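Local coordinates for probable oxidoreductase protein (Rhizobium etli, PDB 4FB5) that probably works as a nucleotide-binding oxidoreductase of the GFO/IDH/MocA family, pairing a Rossmann-type domain with a second domain built on an open sheet, at residues R161-L166 and I293-E298; H213-L218 and A267-N272; W219-H224 and L284-S289. All blocks are in the same frame, centred on the assembly; numbering follows the deposited sequence.

Contact 1: residues R161-L166 and I293-E298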
loop_
_atom_site.group_PDB
_atom_site.type_symbol
_atom_site.label_atom_id
_atom_site.label_comp_id
_atom_site.label_asym_id
_atom_site.label_seq_id
_atom_site.Cartn_x
_atom_site.Cartn_y
_atom_site.Cartn_z
ATOM N N ARG A 161 -13.086 17.588 -3.520
ATOM C CA ARG A 161 -13.752 18.358 -4.594
ATOM C C ARG A 161 -13.538 17.690 -5.956
ATOM O O ARG A 161 -14.450 17.664 -6.787
ATOM C CB ARG A 161 -13.433 19.875 -4.662
ATOM C CG ARG A 161 -12.473 20.465 -3.642
ATOM C CD ARG A 161 -13.206 21.083 -2.435
ATOM N NE ARG A 161 -12.691 22.406 -2.042
ATOM C CZ ARG A 161 -13.226 23.584 -2.434
ATOM N NH1 ARG A 161 -14.283 23.638 -3.251
ATOM N NH2 ARG A 161 -12.697 24.732 -2.024
ATOM N N HIS A 162 -12.364 17.113 -6.169
ATOM C CA HIS A 162 -12.173 16.390 -7.378
ATOM C C HIS A 162 -12.968 15.119 -7.438
ATOM O O HIS A 162 -13.337 14.710 -8.509
ATOM C CB HIS A 162 -10.731 16.096 -7.625
ATOM C CG HIS A 162 -10.437 15.796 -9.060
ATOM N ND1 HIS A 162 -10.642 16.719 -10.068
ATOM C CD2 HIS A 162 -9.952 14.683 -9.659
ATOM C CE1 HIS A 162 -10.293 16.188 -11.225
ATOM N NE2 HIS A 162 -9.868 14.957 -11.004
ATOM N N ILE A 163 -13.237 14.470 -6.307
ATOM C CA ILE A 163 -14.109 13.297 -6.344
ATOM C C ILE A 163 -15.517 13.676 -6.805
ATOM O O ILE A 163 -16.086 13.030 -7.703
ATOM C CB ILE A 163 -14.111 12.506 -5.033
ATOM C CG1 ILE A 163 -12.762 11.772 -4.944
ATOM C CG2 ILE A 163 -15.217 11.469 -5.045
ATOM C CD1 ILE A 163 -12.314 11.227 -3.577
ATOM N N ARG A 164 -16.047 14.741 -6.219
ATOM C CA ARG A 164 -17.377 15.246 -6.572
ATOM C C ARG A 164 -17.477 15.530 -8.044
ATOM O O ARG A 164 -18.427 15.092 -8.670
ATOM C CB ARG A 164 -17.662 16.527 -5.853
ATOM C CG ARG A 164 -19.088 16.748 -5.635
ATOM C CD ARG A 164 -19.243 17.995 -4.850
ATOM N NE ARG A 164 -19.672 19.099 -5.689
ATOM C CZ ARG A 164 -20.922 19.545 -5.719
ATOM N NH1 ARG A 164 -21.863 18.980 -4.972
ATOM N NH2 ARG A 164 -21.228 20.551 -6.500
ATOM N N LYS A 165 -16.479 16.233 -8.582
ATOM C CA LYS A 165 -16.417 16.521 -9.996
ATOM C C LYS A 165 -16.424 15.254 -10.880
ATOM O O LYS A 165 -17.296 15.126 -11.762
ATOM C CB LYS A 165 -15.223 17.422 -10.323
ATOM C CG LYS A 165 -15.101 17.908 -11.807
ATOM C CD LYS A 165 -13.928 18.927 -11.968
ATOM C CE LYS A 165 -13.348 18.961 -13.395
ATOM N NZ LYS A 165 -14.396 19.274 -14.462
ATOM N N LEU A 166 -15.495 14.325 -10.670
ATOM C CA LEU A 166 -15.579 13.078 -11.435
ATOM C C LEU A 166 -16.971 12.412 -11.359
ATOM O O LEU A 166 -17.540 12.012 -12.381
ATOM C CB LEU A 166 -14.535 12.072 -10.990
ATOM C CG LEU A 166 -13.087 12.513 -10.949
ATOM C CD1 LEU A 166 -12.230 11.382 -10.397
ATOM C CD2 LEU A 166 -12.683 12.858 -12.316
ATOM N N ILE A 293 -14.412 4.522 -7.092
ATOM C CA ILE A 293 -13.463 5.390 -6.383
ATOM C C ILE A 293 -13.198 4.925 -4.939
ATOM O O ILE A 293 -14.143 4.569 -4.219
ATOM C CB ILE A 293 -13.985 6.810 -6.391
ATOM C CG1 ILE A 293 -13.778 7.403 -7.772
ATOM C CG2 ILE A 293 -13.295 7.638 -5.350
ATOM C CD1 ILE A 293 -14.863 8.387 -8.235
ATOM N N LEU A 294 -11.925 4.944 -4.547
ATOM C CA LEU A 294 -11.466 4.693 -3.189
ATOM C C LEU A 294 -10.742 5.915 -2.657
ATOM O O LEU A 294 -9.980 6.560 -3.401
ATOM C CB LEU A 294 -10.520 3.506 -3.160
ATOM C CG LEU A 294 -11.020 2.254 -3.906
ATOM C CD1 LEU A 294 -10.033 1.115 -3.817
ATOM C CD2 LEU A 294 -12.483 1.755 -3.519
ATOM N N TYR A 295 -10.992 6.248 -1.373
ATOM C CA TYR A 295 -10.327 7.340 -0.705
ATOM C C TYR A 295 -10.136 6.984 0.750
ATOM O O TYR A 295 -10.945 6.302 1.292
ATOM C CB TYR A 295 -11.151 8.611 -0.831
ATOM C CG TYR A 295 -10.657 9.707 0.066
ATOM C CD1 TYR A 295 -9.543 10.470 -0.265
ATOM C CD2 TYR A 295 -11.237 9.903 1.293
ATOM C CE1 TYR A 295 -9.048 11.460 0.622
ATOM C CE2 TYR A 295 -10.733 10.832 2.178
ATOM C CZ TYR A 295 -9.684 11.606 1.825
ATOM O OH TYR A 295 -9.357 12.551 2.677
ATOM N N ASP A 296 -9.065 7.460 1.366
ATOM C CA ASP A 296 -8.744 7.171 2.747
ATOM C C ASP A 296 -8.015 8.374 3.368
ATOM O O ASP A 296 -6.836 8.595 3.035
ATOM C CB ASP A 296 -7.819 5.974 2.844
ATOM C CG ASP A 296 -7.745 5.395 4.289
ATOM O OD1 ASP A 296 -7.859 4.143 4.424
ATOM O OD2 ASP A 296 -7.575 6.174 5.284
ATOM N N GLN A 297 -8.699 9.095 4.270
ATOM C CA GLN A 297 -8.185 10.244 5.000
ATOM C C GLN A 297 -6.764 10.109 5.563
ATOM O O GLN A 297 -6.109 11.111 5.838
ATOM C CB GLN A 297 -9.112 10.545 6.180
ATOM C CG GLN A 297 -8.920 11.927 6.766
ATOM C CD GLN A 297 -9.219 13.028 5.728
ATOM O OE1 GLN A 297 -10.146 12.906 4.900
ATOM N NE2 GLN A 297 -8.442 14.082 5.761
ATOM N N GLU A 298 -6.308 8.883 5.792
ATOM C CA GLU A 298 -4.996 8.687 6.411
ATOM C C GLU A 298 -3.865 8.917 5.401
ATOM O O GLU A 298 -2.710 9.068 5.789
ATOM C CB GLU A 298 -4.896 7.308 7.112
ATOM C CG GLU A 298 -5.501 7.299 8.526
ATOM C CD GLU A 298 -5.402 5.920 9.255
ATOM O OE1 GLU A 298 -5.610 5.900 10.490
ATOM O OE2 GLU A 298 -5.128 4.869 8.598
#
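CG1 of Ile-163 sits beside the backbone N (chi1 -73°), and the extended second torsion, 163°, carries CD1 off helix 158-168 to the side chains of Ile-293 and Tyr-295. Ile-293 has almost the same first torsion, which sets its CG2 anti to the backbone N and on the side facing the helix. The two isoleucines slide past each other in opposite directions: CG2 of Ile-293 lies 4.1 Å from CD1 of Ile-163 and nearly as close to its CG1. That same CD1 reaches along the strand to CB of Tyr-295, 4.0 Å away, the two side chains crossing at about a right angle. Leu-294, between them, points off the other side of the sheet, where it packs on Arg-278 of the fourth subunit. Further along, Asp-296 OD2 accepts from Glu-298 N (3.0 Å) in an Asx turn. Leu-221 of helix 206-221 and Ile-286 also touch Ile-163, so its aliphatic branches lie in a shared hydrophobic layer. Across these two segments the touching is all carbon on carbon; burial and shape hold helix to strand here, without a directional polar bond.

Contact 2: residues H213-L218 and A267-N272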
loop_
_atom_site.group_PDB
_atom_site.type_symbol
_atom_site.label_atom_id
_atom_site.label_comp_id
_atom_site.label_asym_id
_atom_site.label_seq_id
_atom_site.Cartn_x
_atom_site.Cartn_y
_atom_site.Cartn_z
ATOM N N HIS A 213 -19.358 13.584 10.079
ATOM C CA HIS A 213 -18.386 13.772 9.020
ATOM C C HIS A 213 -18.694 12.909 7.781
ATOM O O HIS A 213 -18.896 13.435 6.666
ATOM C CB HIS A 213 -16.994 13.501 9.549
ATOM C CG HIS A 213 -16.516 14.536 10.499
ATOM N ND1 HIS A 213 -16.396 15.866 10.149
ATOM C CD2 HIS A 213 -16.112 14.445 11.785
ATOM C CE1 HIS A 213 -15.961 16.553 11.189
ATOM N NE2 HIS A 213 -15.779 15.714 12.194
ATOM N N PRO A 214 -18.707 11.578 7.949
ATOM C CA PRO A 214 -19.070 10.799 6.771
ATOM C C PRO A 214 -20.418 11.225 6.180
ATOM O O PRO A 214 -20.552 11.274 4.968
ATOM C CB PRO A 214 -19.087 9.350 7.280
ATOM C CG PRO A 214 -18.699 9.372 8.720
ATOM C CD PRO A 214 -18.127 10.738 9.008
ATOM N N LEU A 215 -21.413 11.557 7.003
ATOM C CA LEU A 215 -22.658 12.053 6.402
ATOM C C LEU A 215 -22.415 13.394 5.734
ATOM O O LEU A 215 -22.949 13.646 4.642
ATOM C CB LEU A 215 -23.792 12.225 7.393
ATOM C CG LEU A 215 -24.195 11.107 8.315
ATOM C CD1 LEU A 215 -25.343 11.664 9.095
ATOM C CD2 LEU A 215 -24.600 9.839 7.562
ATOM N N SER A 216 -21.614 14.256 6.348
ATOM C CA SER A 216 -21.323 15.479 5.653
ATOM C C SER A 216 -20.714 15.124 4.315
ATOM O O SER A 216 -21.018 15.778 3.310
ATOM C CB SER A 216 -20.449 16.432 6.461
ATOM O OG SER A 216 -19.082 16.084 6.456
ATOM N N LEU A 217 -19.908 14.050 4.257
ATOM C CA LEU A 217 -19.354 13.698 2.948
ATOM C C LEU A 217 -20.402 13.175 1.965
ATOM O O LEU A 217 -20.422 13.598 0.804
ATOM C CB LEU A 217 -18.154 12.756 3.041
ATOM C CG LEU A 217 -16.882 13.334 3.681
ATOM C CD1 LEU A 217 -15.935 12.174 3.985
ATOM C CD2 LEU A 217 -16.200 14.423 2.821
ATOM N N LEU A 218 -21.281 12.277 2.425
ATOM C CA LEU A 218 -22.326 11.782 1.563
ATOM C C LEU A 218 -23.207 12.955 1.085
ATOM O O LEU A 218 -23.800 12.893 -0.019
ATOM C CB LEU A 218 -23.135 10.690 2.249
ATOM C CG LEU A 218 -22.294 9.481 2.694
ATOM C CD1 LEU A 218 -23.114 8.369 3.197
ATOM C CD2 LEU A 218 -21.398 8.947 1.604
ATOM N N ALA A 267 -26.172 2.582 0.839
ATOM C CA ALA A 267 -24.953 3.035 1.490
ATOM C C ALA A 267 -24.762 2.332 2.821
ATOM O O ALA A 267 -25.721 2.001 3.473
ATOM C CB ALA A 267 -24.965 4.557 1.637
ATOM N N VAL A 268 -23.532 2.011 3.175
ATOM C CA VAL A 268 -23.222 1.478 4.496
ATOM C C VAL A 268 -22.332 2.484 5.161
ATOM O O VAL A 268 -21.417 2.985 4.520
ATOM C CB VAL A 268 -22.505 0.146 4.434
ATOM C CG1 VAL A 268 -22.313 -0.426 5.822
ATOM C CG2 VAL A 268 -23.318 -0.833 3.615
ATOM N N LEU A 269 -22.635 2.798 6.415
ATOM C CA LEU A 269 -21.821 3.679 7.283
ATOM C C LEU A 269 -21.369 2.924 8.559
ATOM O O LEU A 269 -22.135 2.211 9.195
ATOM C CB LEU A 269 -22.587 4.926 7.669
ATOM C CG LEU A 269 -21.828 6.103 8.278
ATOM C CD1 LEU A 269 -22.499 7.379 7.820
ATOM C CD2 LEU A 269 -21.690 6.067 9.815
HETATM N N MSE A 270 -20.105 3.063 8.901
HETATM C CA MSE A 270 -19.525 2.407 10.061
HETATM C C MSE A 270 -18.729 3.504 10.724
HETATM O O MSE A 270 -17.981 4.208 10.048
HETATM C CB MSE A 270 -18.629 1.260 9.641
HETATM C CG MSE A 270 -19.417 0.214 8.938
HETATM SE SE MSE A 270 -18.477 -1.016 7.717
HETATM C CE MSE A 270 -18.523 0.027 6.021
ATOM N N ALA A 271 -18.938 3.693 12.019
ATOM C CA ALA A 271 -18.217 4.702 12.780
ATOM C C ALA A 271 -17.783 3.979 14.026
ATOM O O ALA A 271 -18.520 3.147 14.546
ATOM C CB ALA A 271 -19.074 5.911 13.084
ATOM N N ASN A 272 -16.539 4.196 14.429
ATOM C CA ASN A 272 -15.986 3.450 15.560
ATOM C C ASN A 272 -14.899 4.267 16.264
ATOM O O ASN A 272 -13.940 4.722 15.625
ATOM C CB ASN A 272 -15.499 2.102 15.087
ATOM C CG ASN A 272 -15.038 1.194 16.210
ATOM O OD1 ASN A 272 -14.751 1.623 17.325
ATOM N ND2 ASN A 272 -14.955 -0.107 15.897
#
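Pro-214 and Leu-215 of helix 206-221 meet strand 266-272 at Leu-269, and the strand comes up to them from Ala-267. The methyl of Ala-267 faces the helix on the flank of Leu-218, giving a small, loose patch of cover. Val-268 turns to the other side of the sheet and packs on Asn-256 of the fourth subunit. Leu-269 carries most of the contact. Its CG is anti to the backbone N (chi1 -166°), and CD1 stands up from the sheet against the helix. This one methyl meets both helix residues: CB of Pro-214 is 4.0 Å from it, and CD2 of Leu-215 approaches it from the neighbouring position, the two leucines crossing at about a right angle. The helix is kinked here: neither the N of His-213 nor that of Pro-214, which carries no hydrogen, bonds to the turn before. His-213 O takes two donors, Leu-217 N and Ser-216 OG, the latter at 2.7 Å, in the carbonyl plane and on a lone pair. The alternation of strand side chains, one toward the helix and the next away, is that of the open-faced sheet of the GFO/IDH/MocA C-terminal domain: helices lie on one face, and the other turns toward a neighbouring subunit. Helix 367-385 also packs here, with Ile-373 and Met-380 against Leu-215. Met-270, modelled as selenomethionine, again points away from the helix and packs on Arg-179 of the fourth subunit. Ala-271 returns to the helix side, its methyl directed toward the helix but adding little to the cover. At Asn-272 the strand closes, and its OD1 takes a hydrogen bond from the backbone N of Ala-274, while its side chain also packs on Arg-179 of that same neighbouring subunit.

Contact 3: residues W219-H224 and L284-S289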
loop_
_atom_site.group_PDB
_atom_site.type_symbol
_atom_site.label_atom_id
_atom_site.label_comp_id
_atom_site.label_asym_id
_atom_site.label_seq_id
_atom_site.Cartn_x
_atom_site.Cartn_y
_atom_site.Cartn_z
ATOM N N TRP A 219 -23.239 14.028 1.886
ATOM C CA TRP A 219 -24.113 15.122 1.602
ATOM C C TRP A 219 -23.518 15.848 0.442
ATOM O O TRP A 219 -24.150 16.022 -0.594
ATOM C CB TRP A 219 -24.245 16.077 2.788
ATOM C CG TRP A 219 -24.935 17.310 2.364
ATOM C CD1 TRP A 219 -26.275 17.441 2.101
ATOM C CD2 TRP A 219 -24.338 18.590 2.036
ATOM N NE1 TRP A 219 -26.558 18.726 1.662
ATOM C CE2 TRP A 219 -25.395 19.455 1.632
ATOM C CE3 TRP A 219 -23.035 19.109 2.110
ATOM C CZ2 TRP A 219 -25.181 20.804 1.285
ATOM C CZ3 TRP A 219 -22.824 20.458 1.767
ATOM C CH2 TRP A 219 -23.899 21.279 1.344
ATOM N N TYR A 220 -22.279 16.274 0.632
ATOM C CA TYR A 220 -21.482 16.973 -0.388
ATOM C C TYR A 220 -21.491 16.286 -1.738
ATOM O O TYR A 220 -21.636 16.934 -2.771
ATOM C CB TYR A 220 -20.064 17.026 0.090
ATOM C CG TYR A 220 -19.171 17.847 -0.756
ATOM C CD1 TYR A 220 -19.409 19.220 -0.933
ATOM C CD2 TYR A 220 -18.054 17.278 -1.355
ATOM C CE1 TYR A 220 -18.558 19.980 -1.719
ATOM C CE2 TYR A 220 -17.219 18.012 -2.136
ATOM C CZ TYR A 220 -17.462 19.361 -2.314
ATOM O OH TYR A 220 -16.607 20.089 -3.101
ATOM N N LEU A 221 -21.333 14.967 -1.712
ATOM C CA LEU A 221 -21.244 14.156 -2.918
ATOM C C LEU A 221 -22.615 13.797 -3.543
ATOM O O LEU A 221 -22.747 13.746 -4.777
ATOM C CB LEU A 221 -20.485 12.871 -2.592
ATOM C CG LEU A 221 -18.985 13.061 -2.381
ATOM C CD1 LEU A 221 -18.308 11.768 -1.889
ATOM C CD2 LEU A 221 -18.362 13.521 -3.664
ATOM N N PHE A 222 -23.617 13.540 -2.699
ATOM C CA PHE A 222 -24.862 12.962 -3.155
ATOM C C PHE A 222 -26.071 13.739 -2.663
ATOM O O PHE A 222 -26.728 14.452 -3.422
ATOM C CB PHE A 222 -24.942 11.494 -2.716
ATOM C CG PHE A 222 -23.831 10.635 -3.286
ATOM C CD1 PHE A 222 -23.707 10.470 -4.663
ATOM C CD2 PHE A 222 -22.878 10.047 -2.441
ATOM C CE1 PHE A 222 -22.673 9.702 -5.191
ATOM C CE2 PHE A 222 -21.839 9.286 -2.935
ATOM C CZ PHE A 222 -21.726 9.101 -4.312
ATOM N N GLY A 223 -26.365 13.566 -1.387
ATOM C CA GLY A 223 -27.267 14.415 -0.691
ATOM C C GLY A 223 -27.590 13.740 0.616
ATOM O O GLY A 223 -26.799 12.920 1.122
ATOM N N HIS A 224 -28.749 14.105 1.159
ATOM C CA HIS A 224 -29.176 13.698 2.476
ATOM C C HIS A 224 -29.643 12.232 2.582
ATOM O O HIS A 224 -29.813 11.549 1.588
ATOM C CB HIS A 224 -30.229 14.675 2.973
ATOM C CG HIS A 224 -29.662 15.974 3.455
ATOM N ND1 HIS A 224 -28.840 16.065 4.561
ATOM C CD2 HIS A 224 -29.813 17.239 2.994
ATOM C CE1 HIS A 224 -28.496 17.326 4.756
ATOM N NE2 HIS A 224 -29.083 18.063 3.824
ATOM N N LEU A 284 -13.659 5.785 2.219
ATOM C CA LEU A 284 -14.828 5.933 1.403
ATOM C C LEU A 284 -14.660 5.132 0.135
ATOM O O LEU A 284 -13.638 5.254 -0.526
ATOM C CB LEU A 284 -14.993 7.404 1.139
ATOM C CG LEU A 284 -15.958 7.869 0.085
ATOM C CD1 LEU A 284 -17.316 7.523 0.545
ATOM C CD2 LEU A 284 -15.780 9.383 -0.006
ATOM N N GLN A 285 -15.617 4.258 -0.153
ATOM C CA GLN A 285 -15.612 3.506 -1.406
ATOM C C GLN A 285 -16.904 3.776 -2.157
ATOM O O GLN A 285 -17.990 3.678 -1.588
ATOM C CB GLN A 285 -15.454 2.000 -1.191
ATOM C CG GLN A 285 -14.323 1.586 -0.249
ATOM C CD GLN A 285 -14.514 0.139 0.263
ATOM O OE1 GLN A 285 -14.859 -0.094 1.449
ATOM N NE2 GLN A 285 -14.317 -0.843 -0.645
ATOM N N ILE A 286 -16.791 4.145 -3.426
ATOM C CA ILE A 286 -17.959 4.487 -4.244
ATOM C C ILE A 286 -18.076 3.597 -5.470
ATOM O O ILE A 286 -17.148 3.480 -6.212
ATOM C CB ILE A 286 -17.865 5.889 -4.748
ATOM C CG1 ILE A 286 -17.547 6.848 -3.605
ATOM C CG2 ILE A 286 -19.150 6.246 -5.454
ATOM C CD1 ILE A 286 -17.089 8.224 -4.115
ATOM N N TYR A 287 -19.215 2.979 -5.711
ATOM C CA TYR A 287 -19.284 2.035 -6.830
ATOM C C TYR A 287 -20.390 2.408 -7.813
ATOM O O TYR A 287 -21.570 2.534 -7.413
ATOM C CB TYR A 287 -19.440 0.598 -6.359
ATOM C CG TYR A 287 -18.283 0.068 -5.548
ATOM C CD1 TYR A 287 -17.133 -0.391 -6.150
ATOM C CD2 TYR A 287 -18.358 -0.016 -4.180
ATOM C CE1 TYR A 287 -16.063 -0.886 -5.381
ATOM C CE2 TYR A 287 -17.304 -0.493 -3.414
ATOM C CZ TYR A 287 -16.165 -0.928 -4.015
ATOM O OH TYR A 287 -15.116 -1.420 -3.243
ATOM N N GLY A 288 -20.002 2.588 -9.078
ATOM C CA GLY A 288 -20.909 2.921 -10.147
ATOM C C GLY A 288 -20.936 1.921 -11.287
ATOM O O GLY A 288 -20.230 0.946 -11.304
ATOM N N SER A 289 -21.772 2.174 -12.270
ATOM C CA SER A 289 -21.917 1.233 -13.368
ATOM C C SER A 289 -20.794 1.336 -14.387
ATOM O O SER A 289 -20.676 0.462 -15.254
ATOM C CB SER A 289 -23.255 1.432 -14.041
ATOM O OG SER A 289 -23.353 2.756 -14.449
#
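Ile-286 meets two neighbours at the end of helix 206-221, Leu-221 and Phe-222, and uses a different branch for each. A chi1 of -50° puts CG1 beside the backbone N and CG2 anti to it; CG2 comes to the edge of the Phe-222 ring near the ring plane, 4.0 Å from CZ. Its other branch ends in CD1, 4.4 Å from CD1 of Leu-221, a looser approach. Leu-221 is better engaged two residues earlier in the strand: its CD1 and CD2 of Leu-284 face each other tip to tip at 4.0 Å. Phe-222 is where the chain leaves helical geometry, and the ring swings over the sheet as the backbone departs. Within its own segment, CB of Leu-221 lies over one face of that ring, 3.7 Å above the plane and offset toward the rim. The ring is thus packed on a face by its predecessor and at an edge by the strand. All these touches are apolar, and they seat the last turn of the helix on the sheet. Around them, Phe-222 also packs on Val-175 and Val-178 of strand 175-183, and Leu-284 on Val-180. Ile-286 bonds through its backbone to Ile-293 of strand 291-296, while Tyr-287 lies on the other face of the sheet, where its OH is hydrogen-bonded to Arg-278 NE of the fourth subunit.

All three contacts seat helices on the large mixed sheet. Contacts 2 and 3 use consecutive parts of helix 206-221, their centres 10 Å apart, and land on strands 266-272 and 281-288, which flank strand 175-183. Contact 1 brings in helix 158-168 and strand 291-296; its centre is 10 Å from that of contact 3 and 14 Å from that of contact 2. Contacts 1 and 3 touch directly, through backbone pairing of their adjacent strands and through Arg-164 against Leu-221. Along the chain, contact 1 has the outermost segments, and contacts 2 and 3 interleave between them. Helices 158-168 and 206-221 thus lie on one face of the sheet, while residues on its other face pack against the fourth subunit.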